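PDB 6V72: beta-lactamase II, which probably hydrolyses the amide bond of beta-lactam antibiotics as a zinc-dependent class B beta-lactamase, giving a substituted beta-amino acid. Local coordinates for residues H118-E123 against T166-T171; N135-D140 against L156-P161; L177-G182 against A219-M224; A203-S208 against D240-L245. All coordinates share one frame; numbering follows the deposited sequence. Where two conformers were deposited one is given.

Contact 1: H118-E123 against T166-T171; sequences HPLSNE and TRDNIT
D168 lies across one face of the H118 imidazole and carries the centre of this meeting of two loops. Its CB makes a CH-pi contact over the face, 3.9 Å from the centroid of the H118 ring. Beyond it the carboxylate is turned only 20° from the ring plane, with OD1 3.7 Å from H118 CE1. The tip is taken by R167, which grips it side-on: NE goes to OD1 and NH2 of R167 to OD2 of D168 at 2.9 Å, on the syn lone pair. The same NH2 gives E123 OE1 a second salt bridge, 2.9 Å long, through the anti lone pair. An arginine suits this place, since its flat, many-donor end serves two carboxylates at once. With its CG anti to the backbone N (chi1 -170°), the H118 ring turns ND1 to the N-H of L120, 3.0 Å away and nearly straight at 171°, which fixes its rotation. I170 CG2 lies at the ring edge, in its plane. The result is a salt-bridge network joining two turn-rich loops of the metallo-beta-lactamase fold; H96 and D199, zinc ligands though no metal is bound in this chain, lie about 7 Å from S121 and R167 respectively, side chain to side chain.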
loop_
_atom_site.group_PDB
_atom_site.type_symbol
_atom_site.label_atom_id
_atom_site.label_comp_id
_atom_site.label_asym_id
_atom_site.label_seq_id
_atom_site.Cartn_x
_atom_site.Cartn_y
_atom_site.Cartn_z
ATOM N N HIS A 118 -11.873 -5.719 -20.275
ATOM C CA HIS A 118 -11.777 -4.361 -20.791
ATOM C C HIS A 118 -10.791 -4.330 -21.963
ATOM O O HIS A 118 -9.733 -4.967 -21.891
ATOM C CB HIS A 118 -11.313 -3.424 -19.671
ATOM C CG HIS A 118 -11.398 -1.973 -20.031
ATOM N ND1 HIS A 118 -10.545 -1.377 -20.940
ATOM C CD2 HIS A 118 -12.254 -1.003 -19.618
ATOM C CE1 HIS A 118 -10.878 -0.104 -21.072
ATOM N NE2 HIS A 118 -11.904 0.149 -20.278
ATOM N N PRO A 119 -11.081 -3.583 -23.044
ATOM C CA PRO A 119 -10.207 -3.645 -24.233
ATOM C C PRO A 119 -8.788 -3.190 -23.988
ATOM O O PRO A 119 -7.885 -3.593 -24.739
ATOM C CB PRO A 119 -10.897 -2.717 -25.249
ATOM C CG PRO A 119 -11.932 -1.986 -24.494
ATOM C CD PRO A 119 -12.299 -2.803 -23.297
ATOM N N LEU A 120 -8.552 -2.323 -23.003
ATOM C CA LEU A 120 -7.207 -1.801 -22.836
ATOM C C LEU A 120 -6.465 -2.504 -21.716
ATOM O O LEU A 120 -5.294 -2.197 -21.472
ATOM C CB LEU A 120 -7.237 -0.277 -22.622
ATOM C CG LEU A 120 -7.851 0.536 -23.768
ATOM C CD1 LEU A 120 -7.751 2.056 -23.514
ATOM C CD2 LEU A 120 -7.226 0.140 -25.134
ATOM N N SER A 121 -7.093 -3.465 -21.049
ATOM C CA SER A 121 -6.397 -4.193 -20.004
ATOM C C SER A 121 -5.275 -5.018 -20.620
ATOM O O SER A 121 -5.439 -5.608 -21.690
ATOM C CB SER A 121 -7.366 -5.090 -19.238
ATOM O OG SER A 121 -7.937 -6.052 -20.099
ATOM N N ASN A 122 -4.125 -5.028 -19.947
ATOM C CA ASN A 122 -2.929 -5.755 -20.388
ATOM C C ASN A 122 -2.428 -5.303 -21.762
ATOM O O ASN A 122 -1.867 -6.099 -22.528
ATOM C CB ASN A 122 -3.154 -7.271 -20.369
ATOM C CG ASN A 122 -2.413 -7.949 -19.232
ATOM O OD1 ASN A 122 -1.411 -7.430 -18.732
ATOM N ND2 ASN A 122 -2.910 -9.104 -18.807
ATOM N N GLU A 123 -2.600 -4.023 -22.064
ATOM C CA GLU A 123 -2.013 -3.409 -23.251
ATOM C C GLU A 123 -0.533 -3.768 -23.419
ATOM O O GLU A 123 -0.079 -4.101 -24.525
ATOM C CB GLU A 123 -2.173 -1.880 -23.190
ATOM C CG GLU A 123 -2.984 -1.319 -24.302
ATOM C CD GLU A 123 -2.810 0.178 -24.453
ATOM O OE1 GLU A 123 -3.159 0.947 -23.522
ATOM O OE2 GLU A 123 -2.332 0.600 -25.524
ATOM N N THR A 166 -6.475 0.134 -10.993
ATOM C CA THR A 166 -5.779 0.191 -12.268
ATOM C C THR A 166 -6.565 1.089 -13.209
ATOM O O THR A 166 -7.719 1.421 -12.955
ATOM C CB THR A 166 -5.614 -1.193 -12.903
ATOM O OG1 THR A 166 -6.915 -1.735 -13.178
ATOM C CG2 THR A 166 -4.870 -2.115 -11.981
ATOM N N ARG A 167 -5.946 1.439 -14.339
ATOM C CA ARG A 167 -6.613 2.308 -15.306
ATOM C C ARG A 167 -7.882 1.667 -15.841
ATOM O O ARG A 167 -8.876 2.355 -16.118
ATOM C CB ARG A 167 -5.673 2.628 -16.475
ATOM C CG ARG A 167 -6.233 3.686 -17.452
ATOM C CD ARG A 167 -5.386 3.836 -18.721
ATOM N NE ARG A 167 -5.369 2.580 -19.467
ATOM C CZ ARG A 167 -4.520 2.280 -20.448
ATOM N NH1 ARG A 167 -3.605 3.174 -20.845
ATOM N NH2 ARG A 167 -4.599 1.080 -21.032
ATOM N N ASP A 168 -7.863 0.352 -16.019
ATOM C CA ASP A 168 -8.923 -0.307 -16.764
ATOM C C ASP A 168 -9.736 -1.270 -15.897
ATOM O O ASP A 168 -10.444 -2.131 -16.435
ATOM C CB ASP A 168 -8.321 -1.019 -17.974
ATOM C CG ASP A 168 -7.465 -0.071 -18.859
ATOM O OD1 ASP A 168 -7.937 1.040 -19.229
ATOM O OD2 ASP A 168 -6.306 -0.432 -19.169
ATOM N N ASN A 169 -9.688 -1.130 -14.569
ATOM C CA ASN A 169 -10.482 -2.018 -13.720
ATOM C C ASN A 169 -11.974 -1.889 -14.009
ATOM O O ASN A 169 -12.477 -0.796 -14.279
ATOM C CB ASN A 169 -10.182 -1.764 -12.222
ATOM C CG ASN A 169 -10.266 -0.297 -11.778
ATOM O OD1 ASN A 169 -10.953 0.539 -12.379
ATOM N ND2 ASN A 169 -9.601 -0.011 -10.683
ATOM N N ILE A 170 -12.686 -3.026 -13.985
ATOM C CA ILE A 170 -14.133 -3.015 -14.179
ATOM C C ILE A 170 -14.828 -3.685 -12.995
ATOM O O ILE A 170 -14.203 -4.283 -12.123
ATOM C CB ILE A 170 -14.561 -3.664 -15.512
ATOM C CG1 ILE A 170 -14.197 -5.155 -15.530
ATOM C CG2 ILE A 170 -13.928 -2.913 -16.705
ATOM C CD1 ILE A 170 -14.758 -5.899 -16.779
ATOM N N THR A 171 -16.153 -3.544 -12.965
ATOM C CA THR A 171 -16.986 -4.066 -11.886
ATOM C C THR A 171 -18.183 -4.784 -12.493
ATOM O O THR A 171 -18.512 -4.599 -13.671
ATOM C CB THR A 171 -17.468 -2.943 -10.960
ATOM O OG1 THR A 171 -18.308 -2.047 -11.700
ATOM C CG2 THR A 171 -16.278 -2.166 -10.378
#

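Contact 2: N135-D140 against L156-P161; sequences NAITFD and LRLYYP
F139 and Y160 mark the closest backbone approach, with CA atoms 7.3 Å apart, so the strands about 135-139 and 157-159 meet through side chains and share no hydrogen bond. The F139 ring does most of the work. One face is met by the CB of Y160, 3.8 Å from the ring centroid and only 4° off the normal, a CH-pi contact almost exactly over the centre. I137 CG2, from its own strand, sits over the middle of the opposite face, and the ring is thus held flat between two aliphatic groups. At its edge, in plane, comes the carbonyl of L158, with O 3.9 Å from F139 CE1. These strands belong to the two different sheets of the alpha-beta/beta-alpha sandwich of metallo-beta-lactamases: 135-139 lies beside 114-117 in one, while 157-159 is an outermost strand of the other, next to 171-174. A phenylalanine suits the interface because it is broad, flat and without a polar end to satisfy. A chi1 of 172° swings the Y160 ring off from F139, their planes at 41°, and leads its hydroxyl to a hydrogen bond with R167 O. Next to the aromatic pair, I137 CD1 touches L158 CD2 at 3.8 Å, their branched ends in contact, and V172 and A145 pack against the leucine from the neighbouring strands.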
loop_
_atom_site.group_PDB
_atom_site.type_symbol
_atom_site.label_atom_id
_atom_site.label_comp_id
_atom_site.label_asym_id
_atom_site.label_seq_id
_atom_site.Cartn_x
_atom_site.Cartn_y
_atom_site.Cartn_z
ATOM N N ASN A 135 -11.749 -11.816 -25.839
ATOM C CA ASN A 135 -12.798 -10.918 -26.288
ATOM C C ASN A 135 -12.721 -9.600 -25.536
ATOM O O ASN A 135 -12.613 -9.583 -24.309
ATOM C CB ASN A 135 -14.157 -11.564 -26.066
ATOM C CG ASN A 135 -14.287 -12.869 -26.800
ATOM O OD1 ASN A 135 -14.423 -12.884 -28.026
ATOM N ND2 ASN A 135 -14.255 -13.971 -26.059
ATOM N N ALA A 136 -12.815 -8.503 -26.269
ATOM C CA ALA A 136 -12.801 -7.166 -25.695
ATOM C C ALA A 136 -14.227 -6.662 -25.501
ATOM O O ALA A 136 -15.008 -6.606 -26.461
ATOM C CB ALA A 136 -12.050 -6.211 -26.619
ATOM N N ILE A 137 -14.544 -6.249 -24.268
ATOM C CA ILE A 137 -15.872 -5.709 -23.973
ATOM C C ILE A 137 -16.074 -4.389 -24.705
ATOM O O ILE A 137 -15.186 -3.524 -24.728
ATOM C CB ILE A 137 -16.029 -5.514 -22.456
ATOM C CG1 ILE A 137 -15.872 -6.836 -21.703
ATOM C CG2 ILE A 137 -17.352 -4.824 -22.106
ATOM C CD1 ILE A 137 -15.590 -6.632 -20.179
ATOM N N THR A 138 -17.259 -4.212 -25.277
ATOM C CA THR A 138 -17.677 -2.902 -25.770
ATOM C C THR A 138 -18.394 -2.166 -24.645
ATOM O O THR A 138 -19.460 -2.606 -24.193
ATOM C CB THR A 138 -18.582 -3.023 -26.996
ATOM O OG1 THR A 138 -19.742 -3.805 -26.662
ATOM C CG2 THR A 138 -17.839 -3.701 -28.117
ATOM N N PHE A 139 -17.826 -1.030 -24.217
ATOM C CA PHE A 139 -18.421 -0.200 -23.179
ATOM C C PHE A 139 -18.990 1.061 -23.812
ATOM O O PHE A 139 -18.349 1.675 -24.672
ATOM C CB PHE A 139 -17.402 0.200 -22.110
ATOM C CG PHE A 139 -17.102 -0.885 -21.109
ATOM C CD1 PHE A 139 -18.072 -1.303 -20.217
ATOM C CD2 PHE A 139 -15.851 -1.497 -21.069
ATOM C CE1 PHE A 139 -17.824 -2.292 -19.290
ATOM C CE2 PHE A 139 -15.577 -2.500 -20.133
ATOM C CZ PHE A 139 -16.569 -2.901 -19.232
ATOM N N ASP A 140 -20.195 1.437 -23.393
ATOM C CA ASP A 140 -20.709 2.714 -23.859
ATOM C C ASP A 140 -20.107 3.851 -23.034
ATOM O O ASP A 140 -19.351 3.639 -22.082
ATOM C CB ASP A 140 -22.257 2.726 -23.899
ATOM C CG ASP A 140 -22.940 2.845 -22.538
ATOM O OD1 ASP A 140 -22.344 3.298 -21.545
ATOM O OD2 ASP A 140 -24.155 2.496 -22.494
ATOM N N LEU A 156 -25.091 -10.903 -15.270
ATOM C CA LEU A 156 -24.153 -9.897 -14.795
ATOM C C LEU A 156 -24.287 -8.633 -15.625
ATOM O O LEU A 156 -24.399 -8.686 -16.857
ATOM C CB LEU A 156 -22.716 -10.407 -14.877
ATOM C CG LEU A 156 -22.403 -11.536 -13.896
ATOM C CD1 LEU A 156 -21.159 -12.255 -14.365
ATOM C CD2 LEU A 156 -22.234 -11.037 -12.455
ATOM N N ARG A 157 -24.269 -7.493 -14.952
ATOM C CA ARG A 157 -24.199 -6.206 -15.628
ATOM C C ARG A 157 -22.794 -5.666 -15.431
ATOM O O ARG A 157 -22.344 -5.489 -14.293
ATOM C CB ARG A 157 -25.256 -5.251 -15.091
ATOM C CG ARG A 157 -26.677 -5.771 -15.320
ATOM C CD ARG A 157 -27.019 -5.907 -16.791
ATOM N NE ARG A 157 -28.465 -6.051 -16.969
ATOM C CZ ARG A 157 -29.071 -7.144 -17.431
ATOM N NH1 ARG A 157 -30.388 -7.165 -17.521
ATOM N NH2 ARG A 157 -28.373 -8.203 -17.823
ATOM N N LEU A 158 -22.091 -5.446 -16.531
ATOM C CA LEU A 158 -20.694 -5.017 -16.493
ATOM C C LEU A 158 -20.593 -3.498 -16.564
ATOM O O LEU A 158 -21.204 -2.878 -17.440
ATOM C CB LEU A 158 -19.936 -5.604 -17.677
ATOM C CG LEU A 158 -19.449 -7.037 -17.608
ATOM C CD1 LEU A 158 -20.444 -7.979 -17.024
ATOM C CD2 LEU A 158 -19.094 -7.422 -19.033
ATOM N N TYR A 159 -19.792 -2.910 -15.674
ATOM C CA TYR A 159 -19.699 -1.461 -15.544
ATOM C C TYR A 159 -18.240 -1.039 -15.409
ATOM O O TYR A 159 -17.528 -1.521 -14.517
ATOM C CB TYR A 159 -20.497 -0.976 -14.320
ATOM C CG TYR A 159 -20.479 0.529 -14.197
ATOM C CD1 TYR A 159 -21.188 1.326 -15.084
ATOM C CD2 TYR A 159 -19.739 1.157 -13.196
ATOM C CE1 TYR A 159 -21.161 2.703 -14.977
ATOM C CE2 TYR A 159 -19.703 2.516 -13.080
ATOM C CZ TYR A 159 -20.412 3.296 -13.964
ATOM O OH TYR A 159 -20.378 4.683 -13.832
ATOM N N TYR A 160 -17.811 -0.121 -16.274
ATOM C CA TYR A 160 -16.471 0.452 -16.181
ATOM C C TYR A 160 -16.593 1.780 -15.458
ATOM O O TYR A 160 -17.188 2.718 -16.015
ATOM C CB TYR A 160 -15.863 0.664 -17.572
ATOM C CG TYR A 160 -14.556 1.422 -17.519
ATOM C CD1 TYR A 160 -13.517 1.003 -16.686
ATOM C CD2 TYR A 160 -14.369 2.566 -18.278
ATOM C CE1 TYR A 160 -12.331 1.693 -16.631
ATOM C CE2 TYR A 160 -13.175 3.267 -18.216
ATOM C CZ TYR A 160 -12.160 2.823 -17.386
ATOM O OH TYR A 160 -10.960 3.516 -17.312
ATOM N N PRO A 161 -16.073 1.914 -14.228
ATOM C CA PRO A 161 -16.280 3.146 -13.455
ATOM C C PRO A 161 -15.254 4.226 -13.722
ATOM O O PRO A 161 -15.430 5.347 -13.228
ATOM C CB PRO A 161 -16.161 2.655 -12.008
ATOM C CG PRO A 161 -15.071 1.571 -12.094
ATOM C CD PRO A 161 -15.415 0.856 -13.427
#

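Contact 3: L177-G182 against A219-M224; sequences LGIAFG and ARTIAM
A180 and the residues around it exchange four backbone hydrogen bonds with the neighbouring strand 221-223 and its flanks; that strand runs parallel to 179-181 at 4.8 Å between the short axes and 20° between their directions. T221 N donates to G178 O, A180 N to T221 O at 3.0 Å, A223 N to A180 O at 2.9 Å and G182 N to A223 O. A180 therefore uses both its N-H and its carbonyl toward this partner.

Side chains alternate between the faces. On one, I179 lies alongside T221, and F181 CD1 reaches A223 CB at 3.6 Å with the methyl in the plane of the ring, at its edge. The extended chi1 of F181 (-179°) also brings CE1 to the backbone of M224, a selenomethionine. On the other face the A180 methyl touches I222 CD1 at 4.0 Å and A219 CB at 4.1 Å; a small residue fits between these neighbours, with F216 also packing on it.

Further out, G178 has a positive phi (68°), a shape glycine adopts easily, and with I179 it forms a G1 beta bulge opposite L174. V34 packs against I179, M36 against A223, and I235 of helix 233-243 against I222. The pair forms the two parallel strands of a beta-alpha-beta unit of the metallo-beta-lactamase fold, crossing over through helix 205-215.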
loop_
_atom_site.group_PDB
_atom_site.type_symbol
_atom_site.label_atom_id
_atom_site.label_comp_id
_atom_site.label_asym_id
_atom_site.label_seq_id
_atom_site.Cartn_x
_atom_site.Cartn_y
_atom_site.Cartn_z
ATOM N N LEU A 177 -30.612 -9.164 -7.509
ATOM C CA LEU A 177 -30.290 -9.898 -6.301
ATOM C C LEU A 177 -29.607 -9.018 -5.268
ATOM O O LEU A 177 -29.265 -9.505 -4.180
ATOM C CB LEU A 177 -29.406 -11.102 -6.644
ATOM C CG LEU A 177 -30.053 -12.103 -7.604
ATOM C CD1 LEU A 177 -29.036 -13.141 -8.050
ATOM C CD2 LEU A 177 -31.227 -12.784 -6.933
ATOM N N GLY A 178 -29.402 -7.739 -5.580
ATOM C CA GLY A 178 -28.781 -6.816 -4.645
ATOM C C GLY A 178 -27.319 -7.072 -4.352
ATOM O O GLY A 178 -26.869 -6.813 -3.231
ATOM N N ILE A 179 -26.560 -7.546 -5.338
ATOM C CA ILE A 179 -25.147 -7.869 -5.178
ATOM C C ILE A 179 -24.350 -7.024 -6.159
ATOM O O ILE A 179 -24.692 -6.949 -7.345
ATOM C CB ILE A 179 -24.862 -9.365 -5.425
ATOM C CG1 ILE A 179 -25.584 -10.252 -4.415
ATOM C CG2 ILE A 179 -23.354 -9.642 -5.431
ATOM C CD1 ILE A 179 -25.685 -11.703 -4.885
ATOM N N ALA A 180 -23.278 -6.415 -5.684
ATOM C CA ALA A 180 -22.349 -5.747 -6.581
ATOM C C ALA A 180 -20.944 -6.184 -6.214
ATOM O O ALA A 180 -20.620 -6.323 -5.027
ATOM C CB ALA A 180 -22.457 -4.232 -6.509
ATOM N N PHE A 181 -20.114 -6.393 -7.232
ATOM C CA PHE A 181 -18.749 -6.876 -7.055
ATOM C C PHE A 181 -17.773 -5.809 -7.529
ATOM O O PHE A 181 -17.747 -5.467 -8.719
ATOM C CB PHE A 181 -18.542 -8.182 -7.819
ATOM C CG PHE A 181 -17.157 -8.774 -7.674
ATOM C CD1 PHE A 181 -16.787 -9.443 -6.513
ATOM C CD2 PHE A 181 -16.242 -8.700 -8.721
ATOM C CE1 PHE A 181 -15.524 -10.000 -6.388
ATOM C CE2 PHE A 181 -14.989 -9.278 -8.602
ATOM C CZ PHE A 181 -14.629 -9.916 -7.447
ATOM N N GLY A 182 -16.968 -5.293 -6.600
ATOM C CA GLY A 182 -16.088 -4.183 -6.878
ATOM C C GLY A 182 -14.694 -4.560 -7.301
ATOM O O GLY A 182 -13.864 -3.673 -7.488
ATOM N N ALA A 219 -27.787 -2.076 -4.159
ATOM C CA ALA A 219 -27.219 -3.331 -3.685
ATOM C C ALA A 219 -26.717 -3.200 -2.251
ATOM O O ALA A 219 -25.905 -2.328 -1.943
ATOM C CB ALA A 219 -26.067 -3.756 -4.606
ATOM N N ARG A 220 -27.177 -4.092 -1.374
ATOM C CA ARG A 220 -26.708 -4.090 0.005
ATOM C C ARG A 220 -25.655 -5.154 0.271
ATOM O O ARG A 220 -25.093 -5.185 1.364
ATOM C CB ARG A 220 -27.884 -4.271 0.973
ATOM C CG ARG A 220 -28.778 -3.051 1.037
ATOM C CD ARG A 220 -29.855 -3.179 2.118
ATOM N NE ARG A 220 -29.378 -2.829 3.457
ATOM C CZ ARG A 220 -29.278 -1.582 3.923
ATOM N NH1 ARG A 220 -28.844 -1.371 5.161
ATOM N NH2 ARG A 220 -29.609 -0.543 3.157
ATOM N N THR A 221 -25.359 -6.019 -0.688
ATOM C CA THR A 221 -24.270 -6.973 -0.543
ATOM C C THR A 221 -23.157 -6.526 -1.481
ATOM O O THR A 221 -23.321 -6.566 -2.704
ATOM C CB THR A 221 -24.719 -8.396 -0.863
ATOM O OG1 THR A 221 -25.692 -8.816 0.102
ATOM C CG2 THR A 221 -23.546 -9.347 -0.810
ATOM N N ILE A 222 -22.043 -6.081 -0.910
ATOM C CA ILE A 222 -20.887 -5.651 -1.679
ATOM C C ILE A 222 -19.788 -6.691 -1.512
ATOM O O ILE A 222 -19.350 -6.980 -0.394
ATOM C CB ILE A 222 -20.399 -4.259 -1.256
ATOM C CG1 ILE A 222 -21.551 -3.254 -1.313
ATOM C CG2 ILE A 222 -19.199 -3.830 -2.145
ATOM C CD1 ILE A 222 -22.220 -3.146 -2.684
ATOM N N ALA A 223 -19.361 -7.268 -2.624
ATOM C CA ALA A 223 -18.302 -8.256 -2.682
ATOM C C ALA A 223 -17.081 -7.632 -3.343
ATOM O O ALA A 223 -17.205 -6.667 -4.095
ATOM C CB ALA A 223 -18.770 -9.463 -3.484
HETATM N N MSE A 224 -15.903 -8.183 -3.050
HETATM C CA MSE A 224 -14.662 -7.606 -3.573
HETATM C C MSE A 224 -13.540 -8.626 -3.617
HETATM O O MSE A 224 -13.708 -9.737 -3.112
HETATM C CB MSE A 224 -14.248 -6.376 -2.752
HETATM C CG MSE A 224 -13.783 -6.701 -1.332
HETATM SE SE MSE A 224 -14.314 -5.303 -0.080
HETATM C CE MSE A 224 -16.147 -5.944 0.207
#

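Contact 4: A203-S208 against D240-L245; sequences AAYAQS and DLAEEL. With CA (calcium ion), chain B.
Y205 and A206 of helix 205-215 pack against the last turn of helix 233-243 and the C-terminal tail, a close helix-helix contact on the outside of the metallo-beta-lactamase sandwich. The alanines make it close: A206 and A242 face each other with CB atoms 3.8 Å apart, and their CA atoms come within 4.7 Å. Alanine suits so close an approach, its methyl adding little bulk between the backbones. The A242 methyl also meets the Y205 ring obliquely, at 3.6 Å from CD1. L245 reaches the same tyrosine, its CD1 4.0 Å from Y205 CB, the two side chains crossing at a slant. The Y205 hydroxyl is hydrogen-bonded to M185 O, and the side chain lies about 4 Å from that of H165, a zinc ligand, though no zinc is bound to this chain. A buried tyrosine fits here because it joins an apolar ring to a polar tip with a partner.

E243 also touches A206, its CG against the CB of the alanine. The chain is extended beyond CG, and its carboxylate is shared: OE2 forms a salt bridge with R210, while E243 OE1 and D240 OD1, three residues apart on the helix, each bind the calcium ion at 2.3 Å. M44 and F46 of the second subunit pack near this end of the helix. A water bridges the helices, accepting from A206 N and lying 3.0 Å from A242 O, to which it can donate. A second water is bound to the calcium at 2.4 Å and donates to D240 O and E244 OE2.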
loop_
_atom_site.group_PDB
_atom_site.type_symbol
_atom_site.label_atom_id
_atom_site.label_comp_id
_atom_site.label_asym_id
_atom_site.label_seq_id
_atom_site.Cartn_x
_atom_site.Cartn_y
_atom_site.Cartn_z
ATOM N N ALA A 203 -5.691 10.140 -9.052
ATOM C CA ALA A 203 -6.527 11.327 -9.157
ATOM C C ALA A 203 -7.974 10.962 -9.438
ATOM O O ALA A 203 -8.885 11.662 -8.977
ATOM C CB ALA A 203 -6.002 12.254 -10.247
ATOM N N ALA A 204 -8.207 9.865 -10.172
ATOM C CA ALA A 204 -9.548 9.484 -10.591
ATOM C C ALA A 204 -10.232 8.553 -9.610
ATOM O O ALA A 204 -11.457 8.398 -9.688
ATOM C CB ALA A 204 -9.513 8.806 -11.968
ATOM N N TYR A 205 -9.471 7.983 -8.666
ATOM C CA TYR A 205 -9.965 6.870 -7.855
ATOM C C TYR A 205 -11.271 7.228 -7.152
ATOM O O TYR A 205 -12.248 6.466 -7.203
ATOM C CB TYR A 205 -8.886 6.465 -6.846
ATOM C CG TYR A 205 -8.935 5.040 -6.323
ATOM C CD1 TYR A 205 -10.094 4.502 -5.770
ATOM C CD2 TYR A 205 -7.791 4.252 -6.342
ATOM C CE1 TYR A 205 -10.108 3.218 -5.262
ATOM C CE2 TYR A 205 -7.793 2.971 -5.861
ATOM C CZ TYR A 205 -8.953 2.446 -5.332
ATOM O OH TYR A 205 -8.922 1.148 -4.848
ATOM N N ALA A 206 -11.323 8.386 -6.494
ATOM C CA ALA A 206 -12.522 8.701 -5.728
ATOM C C ALA A 206 -13.755 8.832 -6.623
ATOM O O ALA A 206 -14.826 8.312 -6.287
ATOM C CB ALA A 206 -12.302 9.992 -4.928
ATOM N N GLN A 207 -13.633 9.518 -7.765
ATOM C CA GLN A 207 -14.791 9.635 -8.639
ATOM C C GLN A 207 -15.189 8.280 -9.209
ATOM O O GLN A 207 -16.377 8.006 -9.381
ATOM C CB GLN A 207 -14.523 10.623 -9.775
ATOM C CG GLN A 207 -15.751 10.881 -10.639
ATOM C CD GLN A 207 -16.931 11.422 -9.828
ATOM O OE1 GLN A 207 -16.777 12.318 -8.970
ATOM N NE2 GLN A 207 -18.107 10.887 -10.089
ATOM N N SER A 208 -14.216 7.420 -9.516
ATOM C CA SER A 208 -14.576 6.092 -10.005
ATOM C C SER A 208 -15.337 5.306 -8.952
ATOM O O SER A 208 -16.281 4.576 -9.275
ATOM C CB SER A 208 -13.328 5.337 -10.460
ATOM O OG SER A 208 -12.647 6.087 -11.476
ATOM N N ASP A 240 -13.759 7.271 1.142
ATOM C CA ASP A 240 -13.050 8.160 2.061
ATOM C C ASP A 240 -11.539 8.053 1.864
ATOM O O ASP A 240 -10.826 9.068 1.845
ATOM C CB ASP A 240 -13.401 7.820 3.508
ATOM C CG ASP A 240 -14.530 8.687 4.087
ATOM O OD1 ASP A 240 -14.739 9.841 3.626
ATOM O OD2 ASP A 240 -15.189 8.212 5.037
ATOM N N LEU A 241 -11.024 6.827 1.740
ATOM C CA LEU A 241 -9.587 6.666 1.532
ATOM C C LEU A 241 -9.156 7.283 0.208
ATOM O O LEU A 241 -8.101 7.928 0.125
ATOM C CB LEU A 241 -9.206 5.184 1.564
ATOM C CG LEU A 241 -9.352 4.501 2.915
ATOM C CD1 LEU A 241 -9.186 2.989 2.746
ATOM C CD2 LEU A 241 -8.315 5.069 3.902
ATOM N N ALA A 242 -9.955 7.075 -0.843
ATOM C CA ALA A 242 -9.605 7.600 -2.160
ATOM C C ALA A 242 -9.625 9.124 -2.180
ATOM O O ALA A 242 -8.844 9.743 -2.921
ATOM C CB ALA A 242 -10.562 7.031 -3.214
ATOM N N GLU A 243 -10.495 9.745 -1.373
ATOM C CA GLU A 243 -10.547 11.206 -1.325
ATOM C C GLU A 243 -9.302 11.813 -0.700
ATOM O O GLU A 243 -9.055 13.011 -0.888
ATOM C CB GLU A 243 -11.783 11.666 -0.552
ATOM C CG GLU A 243 -13.075 11.451 -1.326
ATOM C CD GLU A 243 -14.352 11.580 -0.472
ATOM O OE1 GLU A 243 -14.301 11.405 0.782
ATOM O OE2 GLU A 243 -15.420 11.849 -1.071
ATOM N N GLU A 244 -8.501 11.023 0.013
ATOM C CA GLU A 244 -7.275 11.517 0.634
ATOM C C GLU A 244 -6.041 11.362 -0.245
ATOM O O GLU A 244 -4.946 11.772 0.172
ATOM C CB GLU A 244 -7.035 10.815 1.974
ATOM C CG GLU A 244 -8.157 11.016 2.991
ATOM C CD GLU A 244 -8.471 12.491 3.267
ATOM O OE1 GLU A 244 -7.531 13.287 3.494
ATOM O OE2 GLU A 244 -9.670 12.853 3.266
ATOM N N LEU A 245 -6.189 10.832 -1.457
ATOM C CA LEU A 245 -5.029 10.567 -2.318
ATOM C C LEU A 245 -4.482 11.853 -2.936
ATOM O O LEU A 245 -5.219 12.825 -3.108
ATOM C CB LEU A 245 -5.392 9.578 -3.425
ATOM C CG LEU A 245 -5.699 8.163 -2.938
ATOM C CD1 LEU A 245 -6.112 7.277 -4.113
ATOM C CD2 LEU A 245 -4.475 7.583 -2.234
HETATM CA CA CA B . -14.122 12.007 3.018
HETATM O O HOH W 1 -9.001 10.135 -5.853
HETATM O O HOH W 2 -11.829 11.232 3.060
#

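Reading from the N terminus, contact 1 opens first at 118-123, in the loop after strand 114-117, and closes at 166-171. Contact 2 lies wholly within that span, joining 135-140 to 156-161 and so one sheet to the other; the two contacts touch through T171 N and Y159 O. Contact 3 begins after contact 1 has closed, at 177-182, and T171 packs on F181 and G182. It crosses contact 4, since 203-208 comes before 219-224 and 240-245 follows it. Contact 4 ties helix 205-215 to helix 233-243, while contact 3 ties the strands that precede and follow helix 205-215 in the chain.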